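PDB 6I9A: Lys-gingipain catalytic subunit from Porphyromonas gingivalis, which cleaves proteins after lysine as a cysteine endopeptidase of family C25 and may act as a virulence factor in periodontal disease. Local coordinates for residues Phe242-Asn247 and Glu263-Val268; Ile250-Asp255 and His358-Gly363; Ala275-Ser280 and Asn323-Ile328. All coordinates share one frame; numbering follows the deposited sequence.

Interaction 1 of 3, residues Phe242-Asn247 and Glu263-Val268; sequences FLAIGN and EVITRV. With CA (calcium ion), chain H; H8E (benzyl-N-[(2S)-1-[[(3S)-7-amino-1-(benzylamino)-1,2-dioxoheptan-3-yl]amino]-5-(2-methyl-2-phenylhydrazinyl)-1,5-dioxopentan-2-yl]carbamate), chain I.
Within the beta-alpha-beta unit formed by strand 242-247, helix 261-267 and strand 273-279, I265 is the helix residue that meets the first strand, touching F242 and A244. Its terminal methyl makes both contacts: I265 CD1 lies 3.8 Å from F242 CE1 and 4.1 Å from A244 CB. The methyl comes to the ring at its edge, near the ring plane, and the two side chains cross at about a right angle. With CG1 turned away from the backbone N (chi1 -154°) and the chain continuing extended to CD1, I265 spans the gap to the sheet, where the closest CA atoms, those of A244 and I265, are 8.5 Å apart. No hydrogen bond joins the segments, and they bury just 88 Å² between them, so the join is a small apolar one.

The metal and the inhibitor are met away from this apolar contact. E263 binds the calcium ion through both carboxylate oxygens, OE1 at 2.6 Å and OE2 at 2.5 Å, with three waters in the same shell; D85 and the carbonyl of F254 complete the protein ligands. R267 NH2 stands 3.5 Å from E263 OE2, a pairing of charges without a directed N-H, and R267 NH2 also hydrogen-bonds to D85 OD2. At the C-terminal end of the strand, N247 O accepts a hydrogen bond of 2.9 Å from NAB, the lysine-like amine of the inhibitor. The arrangement is that of a parallel beta-alpha-beta crossover, with ligand recognition at the strand's C-terminal end, as in other alpha/beta folds.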
loop_
_atom_site.group_PDB
_atom_site.type_symbol
_atom_site.label_atom_id
_atom_site.label_comp_id
_atom_site.label_asym_id
_atom_site.label_seq_id
_atom_site.Cartn_x
_atom_site.Cartn_y
_atom_site.Cartn_z
ATOM N N PHE A 242 6.878 -1.553 -9.583
ATOM C CA PHE A 242 6.414 -0.232 -9.153
ATOM C C PHE A 242 5.106 -0.282 -8.353
ATOM O O PHE A 242 4.348 -1.274 -8.392
ATOM C CB PHE A 242 6.277 0.709 -10.390
ATOM C CG PHE A 242 5.514 0.124 -11.571
ATOM C CD1 PHE A 242 4.117 0.068 -11.584
ATOM C CD2 PHE A 242 6.204 -0.300 -12.703
ATOM C CE1 PHE A 242 3.451 -0.485 -12.673
ATOM C CE2 PHE A 242 5.536 -0.822 -13.788
ATOM C CZ PHE A 242 4.180 -0.890 -13.791
ATOM N N LEU A 243 4.829 0.856 -7.707
ATOM C CA LEU A 243 3.476 1.178 -7.243
ATOM C C LEU A 243 2.828 1.993 -8.368
ATOM O O LEU A 243 3.459 2.928 -8.886
ATOM C CB LEU A 243 3.594 2.055 -5.992
ATOM C CG LEU A 243 2.282 2.748 -5.559
ATOM C CD1 LEU A 243 1.172 1.753 -5.199
ATOM C CD2 LEU A 243 2.538 3.652 -4.368
ATOM N N ALA A 244 1.606 1.633 -8.766
ATOM C CA ALA A 244 0.872 2.452 -9.748
ATOM C C ALA A 244 -0.398 2.947 -9.094
ATOM O O ALA A 244 -1.049 2.219 -8.309
ATOM C CB ALA A 244 0.579 1.651 -10.996
ATOM N N ILE A 245 -0.769 4.176 -9.454
ATOM C CA ILE A 245 -2.019 4.811 -8.941
ATOM C C ILE A 245 -2.774 5.347 -10.148
ATOM O O ILE A 245 -2.246 6.192 -10.916
ATOM C CB ILE A 245 -1.708 5.942 -7.947
ATOM C CG1 ILE A 245 -0.905 5.377 -6.764
ATOM C CG2 ILE A 245 -3.030 6.601 -7.481
ATOM C CD1 ILE A 245 -0.640 6.392 -5.651
ATOM N N GLY A 246 -3.989 4.853 -10.336
ATOM C CA GLY A 246 -4.888 5.336 -11.387
ATOM C C GLY A 246 -5.968 6.206 -10.752
ATOM O O GLY A 246 -6.879 5.689 -10.087
ATOM N N ASN A 247 -5.781 7.529 -10.834
ATOM C CA ASN A 247 -6.820 8.478 -10.395
ATOM C C ASN A 247 -7.751 8.704 -11.586
ATOM O O ASN A 247 -7.552 9.606 -12.423
ATOM C CB ASN A 247 -6.204 9.763 -9.900
ATOM C CG ASN A 247 -5.381 9.580 -8.638
ATOM O OD1 ASN A 247 -4.171 9.816 -8.606
ATOM N ND2 ASN A 247 -6.046 9.131 -7.560
ATOM N N GLU A 263 -6.099 -5.662 -11.180
ATOM C CA GLU A 263 -5.796 -7.067 -10.959
ATOM C C GLU A 263 -4.693 -7.495 -11.926
ATOM O O GLU A 263 -3.755 -8.186 -11.556
ATOM C CB GLU A 263 -7.059 -7.919 -11.153
ATOM C CG GLU A 263 -7.996 -7.801 -9.955
ATOM C CD GLU A 263 -9.320 -8.518 -10.162
ATOM O OE1 GLU A 263 -9.985 -8.310 -11.201
ATOM O OE2 GLU A 263 -9.737 -9.226 -9.221
ATOM N N VAL A 264 -4.824 -7.123 -13.220
ATOM C CA VAL A 264 -3.789 -7.570 -14.175
ATOM C C VAL A 264 -2.434 -6.985 -13.820
ATOM O O VAL A 264 -1.422 -7.705 -13.887
ATOM C CB VAL A 264 -4.220 -7.200 -15.615
ATOM C CG1 VAL A 264 -3.112 -7.509 -16.627
ATOM C CG2 VAL A 264 -5.483 -7.973 -15.999
ATOM N N ILE A 265 -2.367 -5.702 -13.467
ATOM C CA ILE A 265 -1.062 -5.072 -13.282
ATOM C C ILE A 265 -0.319 -5.687 -12.084
ATOM O O ILE A 265 0.919 -5.656 -12.071
ATOM C CB ILE A 265 -1.202 -3.533 -13.179
ATOM C CG1 ILE A 265 0.086 -2.841 -13.629
ATOM C CG2 ILE A 265 -1.664 -3.081 -11.756
ATOM C CD1 ILE A 265 -0.127 -1.297 -13.796
ATOM N N THR A 266 -1.065 -6.251 -11.102
ATOM C CA THR A 266 -0.425 -6.906 -9.979
ATOM C C THR A 266 -0.215 -8.389 -10.259
ATOM O O THR A 266 0.795 -8.937 -9.808
ATOM C CB THR A 266 -1.207 -6.655 -8.706
ATOM O OG1 THR A 266 -2.608 -6.992 -8.870
ATOM C CG2 THR A 266 -1.060 -5.247 -8.237
ATOM N N ARG A 267 -1.120 -9.066 -10.988
ATOM C CA ARG A 267 -0.984 -10.516 -11.254
ATOM C C ARG A 267 0.131 -10.850 -12.241
ATOM O O ARG A 267 0.611 -11.982 -12.211
ATOM C CB ARG A 267 -2.292 -11.079 -11.815
ATOM C CG ARG A 267 -3.424 -11.100 -10.821
ATOM C CD ARG A 267 -4.706 -11.470 -11.515
ATOM N NE ARG A 267 -5.761 -11.558 -10.507
ATOM C CZ ARG A 267 -6.978 -12.049 -10.734
ATOM N NH1 ARG A 267 -7.332 -12.433 -11.963
ATOM N NH2 ARG A 267 -7.870 -12.100 -9.748
ATOM N N VAL A 268 0.510 -9.947 -13.157
ATOM C CA VAL A 268 1.457 -10.333 -14.209
ATOM C C VAL A 268 2.811 -10.717 -13.612
ATOM O O VAL A 268 3.320 -10.115 -12.649
ATOM C CB VAL A 268 1.580 -9.247 -15.291
ATOM C CG1 VAL A 268 0.371 -9.245 -16.227
ATOM C CG2 VAL A 268 1.831 -7.857 -14.703
HETATM CA CA CA H . -11.753 -10.065 -10.370
HETATM C CAQ H8E I . -13.909 5.193 -20.357
HETATM C CAK H8E I . -13.191 4.813 -21.510
HETATM C CAH H8E I . -12.666 5.791 -22.357
HETATM C CAL H8E I . -12.853 7.145 -22.099
HETATM C CAR H8E I . -13.580 7.486 -20.968
HETATM C CBO H8E I . -14.079 6.555 -20.069
HETATM C CBA H8E I . -14.843 7.012 -18.975
HETATM N NBE H8E I . -14.023 7.350 -17.799
HETATM C CBL H8E I . -14.357 8.340 -16.925
HETATM O OAE H8E I . -15.317 9.092 -17.136
HETATM C CBN H8E I . -13.474 8.468 -15.688
HETATM O OAG H8E I . -12.338 7.915 -15.816
HETATM C CBS H8E I . -13.461 9.928 -15.136
HETATM C CBB H8E I . -12.254 10.222 -14.236
HETATM C CAY H8E I . -12.182 11.687 -13.796
HETATM C CAX H8E I . -11.153 11.976 -12.698
HETATM C CAW H8E I . -9.722 11.907 -13.216
HETATM N NAB H8E I . -8.783 12.235 -12.102
HETATM N NBG H8E I . -14.702 10.294 -14.441
HETATM C C H8E I . -15.527 11.287 -14.772
HETATM O O H8E I . -15.407 12.023 -15.743
HETATM C CA H8E I . -16.786 11.318 -13.916
HETATM N N H8E I . -17.416 12.635 -13.895
HETATM C CBK H8E I . -16.843 13.706 -13.290
HETATM O OAD H8E I . -15.690 13.614 -12.843
HETATM O OBI H8E I . -17.565 14.761 -13.241
HETATM C CBD H8E I . -16.990 16.000 -12.685
HETATM C CBP H8E I . -17.863 17.145 -12.937
HETATM C CAS H8E I . -18.741 17.634 -11.968
HETATM C CAM H8E I . -19.587 18.763 -12.184
HETATM C CAI H8E I . -19.544 19.321 -13.474
HETATM C CAN H8E I . -18.720 18.790 -14.455
HETATM C CAT H8E I . -17.879 17.718 -14.210
HETATM C CB H8E I . -17.796 10.293 -14.457
HETATM C CG H8E I . -18.213 10.561 -15.928
HETATM C CD H8E I . -18.887 9.362 -16.526
HETATM O OE1 H8E I . -20.086 9.156 -16.335
HETATM N NE2 H8E I . -18.032 8.562 -17.191
HETATM N NBT H8E I . -18.411 7.306 -17.691
HETATM C CAA H8E I . -17.638 6.196 -17.073
HETATM C CBQ H8E I . -18.779 7.303 -19.071
HETATM C CAU H8E I . -18.651 6.157 -19.871
HETATM C CAO H8E I . -19.075 6.173 -21.197
HETATM C CAJ H8E I . -19.617 7.330 -21.742
HETATM C CAP H8E I . -19.712 8.485 -20.979
HETATM C CAV H8E I . -19.315 8.467 -19.640
HETATM O O HOH W 1 -13.865 -11.262 -10.234
HETATM O O HOH W 2 -12.782 -8.788 -12.191
HETATM O O HOH W 3 -11.273 -11.294 -12.332
#

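Interaction 2 of 3, residues Ile250-Asp255 and His358-Gly363; sequences ITAQFD and HVLGDG. With CA (calcium ion), chain H.
F254 and H358 form a T-shaped (edge-to-face) aromatic pair, the closest contact between the two segments. The edge of the phenylalanine meets the imidazole face: F254 CE1 stands 3.5 Å from H358 CD2, above the imidazole plane and displaced toward its rim. Ring centroids are 5.1 Å apart and the planes are inclined at 72°, steep enough for an edge-to-face pair. Beside this pair, L360 uses its two methyls separately, CD1 lying 4.0 Å from A252 CB while CD2 is 4.4 Å from F254 CB. H358 and L360 are alternate residues of the strand, so both CB atoms are directed at the loop, and V359 between them faces helix 325-342.

The second shell fixes these groups. For F254, chi1 of 57° places the ring between its own backbone N and carbonyl carbon, so that its CE1 edge points at H358 while the carbonyl serves the metal: F254 O binds the calcium ion at 2.4 Å. D85 and E263 supply the other protein ligands. H358 is held at both ring nitrogens, ND1 by the carbonyl of A356 and NE2 by the backbone N of D102, which fixes the rotation of the imidazole. On the loop side, a type I beta turn from I250 to Q253 is closed by Q253 N to I250 O at 3.0 Å, and Q253 is then the centre of an inverse gamma turn.

Two overlapping turns, packed on strand 357-361, which runs antiparallel to 273-279, thus present F254 O to the experimentally established calcium-binding site.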
loop_
_atom_site.group_PDB
_atom_site.type_symbol
_atom_site.label_atom_id
_atom_site.label_comp_id
_atom_site.label_asym_id
_atom_site.label_seq_id
_atom_site.Cartn_x
_atom_site.Cartn_y
_atom_site.Cartn_z
ATOM N N ILE A 250 -12.934 3.325 -12.577
ATOM C CA ILE A 250 -13.251 1.894 -12.660
ATOM C C ILE A 250 -12.083 0.921 -12.941
ATOM O O ILE A 250 -12.386 -0.284 -13.032
ATOM C CB ILE A 250 -14.430 1.636 -13.648
ATOM C CG1 ILE A 250 -14.099 2.030 -15.102
ATOM C CG2 ILE A 250 -15.686 2.379 -13.135
ATOM C CD1 ILE A 250 -15.282 1.757 -16.090
ATOM N N THR A 251 -10.813 1.357 -12.941
ATOM C CA THR A 251 -9.732 0.398 -13.174
ATOM C C THR A 251 -9.555 -0.612 -12.055
ATOM O O THR A 251 -8.869 -1.624 -12.296
ATOM C CB THR A 251 -8.423 1.133 -13.357
ATOM O OG1 THR A 251 -8.044 1.823 -12.158
ATOM C CG2 THR A 251 -8.394 2.056 -14.572
ATOM N N ALA A 252 -10.145 -0.371 -10.869
ATOM C CA ALA A 252 -10.056 -1.324 -9.755
ATOM C C ALA A 252 -11.409 -1.952 -9.535
ATOM O O ALA A 252 -11.704 -2.407 -8.429
ATOM C CB ALA A 252 -9.532 -0.626 -8.503
ATOM N N GLN A 253 -12.242 -2.084 -10.576
ATOM C CA GLN A 253 -13.582 -2.742 -10.426
ATOM C C GLN A 253 -13.349 -4.252 -10.498
ATOM O O GLN A 253 -13.506 -4.904 -11.534
ATOM C CB GLN A 253 -14.513 -2.246 -11.523
ATOM C CG GLN A 253 -15.980 -2.548 -11.143
ATOM C CD GLN A 253 -16.929 -1.971 -12.147
ATOM O OE1 GLN A 253 -17.573 -2.708 -12.941
ATOM N NE2 GLN A 253 -17.058 -0.665 -12.128
ATOM N N PHE A 254 -13.009 -4.812 -9.334
ATOM C CA PHE A 254 -12.435 -6.147 -9.289
ATOM C C PHE A 254 -13.449 -7.273 -9.294
ATOM O O PHE A 254 -13.038 -8.447 -9.240
ATOM C CB PHE A 254 -11.447 -6.271 -8.096
ATOM C CG PHE A 254 -12.070 -5.962 -6.760
ATOM C CD1 PHE A 254 -11.946 -4.694 -6.191
ATOM C CD2 PHE A 254 -12.743 -6.941 -6.058
ATOM C CE1 PHE A 254 -12.545 -4.406 -4.958
ATOM C CE2 PHE A 254 -13.363 -6.655 -4.837
ATOM C CZ PHE A 254 -13.240 -5.397 -4.269
ATOM N N ASP A 255 -14.767 -6.992 -9.462
ATOM C CA ASP A 255 -15.751 -8.024 -9.769
ATOM C C ASP A 255 -16.209 -7.941 -11.238
ATOM O O ASP A 255 -17.210 -8.581 -11.597
ATOM C CB ASP A 255 -16.952 -7.907 -8.831
ATOM C CG ASP A 255 -17.873 -6.767 -9.165
ATOM O OD1 ASP A 255 -17.403 -5.800 -9.817
ATOM O OD2 ASP A 255 -19.078 -6.841 -8.795
ATOM N N HIS A 358 -9.457 1.453 -3.670
ATOM C CA HIS A 358 -8.941 0.194 -3.138
ATOM C C HIS A 358 -7.477 0.066 -3.407
ATOM O O HIS A 358 -6.965 0.598 -4.394
ATOM C CB HIS A 358 -9.656 -0.984 -3.852
ATOM C CG HIS A 358 -11.094 -1.149 -3.435
ATOM N ND1 HIS A 358 -12.083 -0.329 -3.912
ATOM C CD2 HIS A 358 -11.645 -2.012 -2.538
ATOM C CE1 HIS A 358 -13.213 -0.715 -3.301
ATOM N NE2 HIS A 358 -12.991 -1.725 -2.458
ATOM N N VAL A 359 -6.835 -0.769 -2.558
ATOM C CA VAL A 359 -5.516 -1.295 -2.839
ATOM C C VAL A 359 -5.680 -2.741 -3.343
ATOM O O VAL A 359 -6.280 -3.580 -2.642
ATOM C CB VAL A 359 -4.592 -1.285 -1.610
ATOM C CG1 VAL A 359 -3.229 -1.912 -1.984
ATOM C CG2 VAL A 359 -4.371 0.144 -1.063
ATOM N N LEU A 360 -5.088 -3.019 -4.505
ATOM C CA LEU A 360 -4.898 -4.379 -5.044
ATOM C C LEU A 360 -3.391 -4.656 -4.981
ATOM O O LEU A 360 -2.562 -3.763 -5.210
ATOM C CB LEU A 360 -5.432 -4.496 -6.471
ATOM C CG LEU A 360 -6.968 -4.414 -6.526
ATOM C CD1 LEU A 360 -7.463 -4.007 -7.915
ATOM C CD2 LEU A 360 -7.576 -5.772 -6.127
ATOM N N GLY A 361 -3.032 -5.887 -4.616
ATOM C CA GLY A 361 -1.641 -6.155 -4.276
ATOM C C GLY A 361 -1.382 -5.771 -2.819
ATOM O O GLY A 361 -2.311 -5.735 -2.007
ATOM N N ASP A 362 -0.121 -5.557 -2.440
ATOM C CA ASP A 362 0.230 -5.511 -1.024
ATOM C C ASP A 362 0.300 -4.086 -0.496
ATOM O O ASP A 362 1.272 -3.340 -0.691
ATOM C CB ASP A 362 1.563 -6.243 -0.831
ATOM C CG ASP A 362 1.960 -6.394 0.636
ATOM O OD1 ASP A 362 1.281 -5.792 1.505
ATOM O OD2 ASP A 362 2.925 -7.154 0.913
ATOM N N GLY A 363 -0.746 -3.712 0.236
ATOM C CA GLY A 363 -0.861 -2.393 0.830
ATOM C C GLY A 363 0.030 -2.136 2.030
ATOM O O GLY A 363 0.207 -0.990 2.471
HETATM CA CA CA H . -11.753 -10.065 -10.370
HETATM O O HOH W 1 -13.865 -11.262 -10.234
HETATM O O HOH W 2 -12.782 -8.788 -12.191
HETATM O O HOH W 3 -11.273 -11.294 -12.332
#

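Interaction 3 of 3, residues Ala275-Ser280 and Asn323-Ile328. With NA (sodium ion), chain E.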
loop_
_atom_site.group_PDB
_atom_site.type_symbol
_atom_site.label_atom_id
_atom_site.label_comp_id
_atom_site.label_asym_id
_atom_site.label_seq_id
_atom_site.Cartn_x
_atom_site.Cartn_y
_atom_site.Cartn_z
ATOM N N ALA A 275 1.809 -3.264 -6.225
ATOM C CA ALA A 275 0.557 -2.781 -5.631
ATOM C C ALA A 275 -0.013 -1.763 -6.593
ATOM O O ALA A 275 0.698 -1.087 -7.348
ATOM C CB ALA A 275 0.792 -2.154 -4.273
ATOM N N TYR A 276 -1.340 -1.626 -6.510
ATOM C CA TYR A 276 -2.127 -0.673 -7.327
ATOM C C TYR A 276 -3.154 -0.031 -6.463
ATOM O O TYR A 276 -3.834 -0.698 -5.681
ATOM C CB TYR A 276 -2.817 -1.425 -8.468
ATOM C CG TYR A 276 -3.541 -0.488 -9.418
ATOM C CD1 TYR A 276 -2.830 0.325 -10.297
ATOM C CD2 TYR A 276 -4.929 -0.388 -9.411
ATOM C CE1 TYR A 276 -3.480 1.192 -11.177
ATOM C CE2 TYR A 276 -5.592 0.475 -10.302
ATOM C CZ TYR A 276 -4.852 1.265 -11.175
ATOM O OH TYR A 276 -5.447 2.132 -12.043
ATOM N N ILE A 277 -3.278 1.296 -6.605
ATOM C CA ILE A 277 -4.388 2.023 -5.977
ATOM C C ILE A 277 -5.280 2.562 -7.089
ATOM O O ILE A 277 -4.771 3.219 -8.016
ATOM C CB ILE A 277 -3.877 3.217 -5.116
ATOM C CG1 ILE A 277 -3.084 2.676 -3.905
ATOM C CG2 ILE A 277 -5.080 4.050 -4.640
ATOM C CD1 ILE A 277 -2.226 3.755 -3.234
ATOM N N GLY A 278 -6.561 2.269 -7.034
ATOM C CA GLY A 278 -7.481 2.806 -8.014
ATOM C C GLY A 278 -8.894 2.693 -7.506
ATOM O O GLY A 278 -9.151 2.250 -6.366
ATOM N N SER A 279 -9.833 3.075 -8.352
ATOM C CA SER A 279 -11.244 3.171 -7.988
ATOM C C SER A 279 -12.066 2.069 -8.625
ATOM O O SER A 279 -11.903 1.746 -9.800
ATOM C CB SER A 279 -11.782 4.510 -8.469
ATOM O OG SER A 279 -13.140 4.685 -8.071
ATOM N N SER A 280 -12.954 1.451 -7.814
ATOM C CA SER A 280 -13.897 0.459 -8.335
ATOM C C SER A 280 -15.027 1.122 -9.178
ATOM O O SER A 280 -15.259 0.688 -10.301
ATOM C CB SER A 280 -14.429 -0.355 -7.158
ATOM O OG SER A 280 -15.513 -1.146 -7.615
ATOM N N ASN A 323 3.704 6.158 5.532
ATOM C CA ASN A 323 4.811 5.483 4.856
ATOM C C ASN A 323 4.432 4.162 4.219
ATOM O O ASN A 323 5.328 3.532 3.642
ATOM C CB ASN A 323 6.000 5.322 5.834
ATOM C CG ASN A 323 6.623 6.674 6.074
ATOM O OD1 ASN A 323 6.636 7.526 5.157
ATOM N ND2 ASN A 323 7.129 6.948 7.268
ATOM N N THR A 324 3.163 3.747 4.241
ATOM C CA THR A 324 2.722 2.527 3.561
ATOM C C THR A 324 1.947 2.866 2.301
ATOM O O THR A 324 1.407 3.966 2.158
ATOM C CB THR A 324 1.896 1.670 4.494
ATOM O OG1 THR A 324 0.696 2.373 4.855
ATOM C CG2 THR A 324 2.687 1.172 5.685
ATOM N N VAL A 325 1.755 1.875 1.468
ATOM C CA VAL A 325 0.871 2.005 0.289
ATOM C C VAL A 325 -0.554 2.347 0.757
ATOM O O VAL A 325 -1.180 3.292 0.265
ATOM C CB VAL A 325 0.864 0.699 -0.536
ATOM C CG1 VAL A 325 -0.243 0.756 -1.597
ATOM C CG2 VAL A 325 2.222 0.480 -1.217
ATOM N N ASN A 326 -1.083 1.590 1.748
ATOM C CA ASN A 326 -2.447 1.909 2.197
ATOM C C ASN A 326 -2.524 3.339 2.675
ATOM O O ASN A 326 -3.557 3.994 2.452
ATOM C CB ASN A 326 -2.892 0.986 3.341
ATOM C CG ASN A 326 -3.733 -0.157 2.824
ATOM O OD1 ASN A 326 -3.246 -1.272 2.584
ATOM N ND2 ASN A 326 -5.034 0.089 2.640
ATOM N N SER A 327 -1.505 3.859 3.374
ATOM C CA SER A 327 -1.593 5.209 3.914
ATOM C C SER A 327 -1.662 6.263 2.811
ATOM O O SER A 327 -2.178 7.354 3.061
ATOM C CB SER A 327 -0.450 5.490 4.885
ATOM O OG SER A 327 0.782 5.671 4.205
ATOM N N ILE A 328 -1.110 6.003 1.631
ATOM C CA ILE A 328 -1.188 6.990 0.506
ATOM C C ILE A 328 -2.661 7.139 0.137
ATOM O O ILE A 328 -3.174 8.258 -0.037
ATOM C CB ILE A 328 -0.328 6.542 -0.684
ATOM C CG1 ILE A 328 1.151 6.464 -0.272
ATOM C CG2 ILE A 328 -0.536 7.460 -1.869
ATOM C CD1 ILE A 328 2.041 5.853 -1.337
HETATM NA NA NA E . 5.297 9.416 4.396
#
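V325 and I277 carry most of the apolar packing between the strand and the start of the helix, and the two side chains slide past each other in opposite directions. I277 CD1 lies 4.0 Å from V325 CG1 and 3.7 Å from the backbone V325 O, so the methyl rests against the backbone of the first helical turn as well as against the V325 side chain. The same CD1 is 4.2 Å from I328 CB, one helical turn further on. V325 CG1 also meets A275 CB, at 4.1 Å; with that branch placed opposite the backbone N (chi1 170°), one methyl serves two alternate residues of the strand. The segments bury 166 Å² with no hydrogen bond across them.

Within the two segments, the side-chain hydrogen bonds lie at the helix start. T324 is the N-cap: its OG1 accepts from S327 N at 3.0 Å, with an N-H...O angle of 150°. S327 OG in turn donates to T324 O at 2.7 Å, tilted 16° from the carbonyl plane, and that oxygen also accepts from I328 N. Two bonds donated by S327, one from its backbone N and one from its side chain, thereby tie it to T324.

Metal coordination comes just before the cap. N323 OD1 binds a sodium ion at 2.4 Å, and the carbonyls of A315, T316, L318, S321 and Y322 supply the other five ligands.

Helix 325-342 thus lies over one face of the mixed sheet: I328 reaches L243 and I245 of strand 242-247, V325 and N326 touch V359 of strand 357-361, and N326 also turns to strand 117-121 of the neighbouring parallel sheet.

How the interactions relate
The three contacts occupy adjoining strands of one mixed sheet, in the order 242-247, 273-279, 357-361, with centres 8 to 10 Å apart. Interactions 1 and 2 share the calcium ion and its three waters; E263 OE2 and F254 O, both ligands, are 3.4 Å apart. Between interactions 1 and 3, G246 N and I277 O are hydrogen-bonded at 2.9 Å, as are T251 OG1 and Y276 OH at 2.6 Å between interactions 2 and 3. The nucleophile C249 lies in the chain between N247 and I250, both in the inhibitor pocket, while the side chains of A252 and I277 are each about 12 Å from the inhibitor.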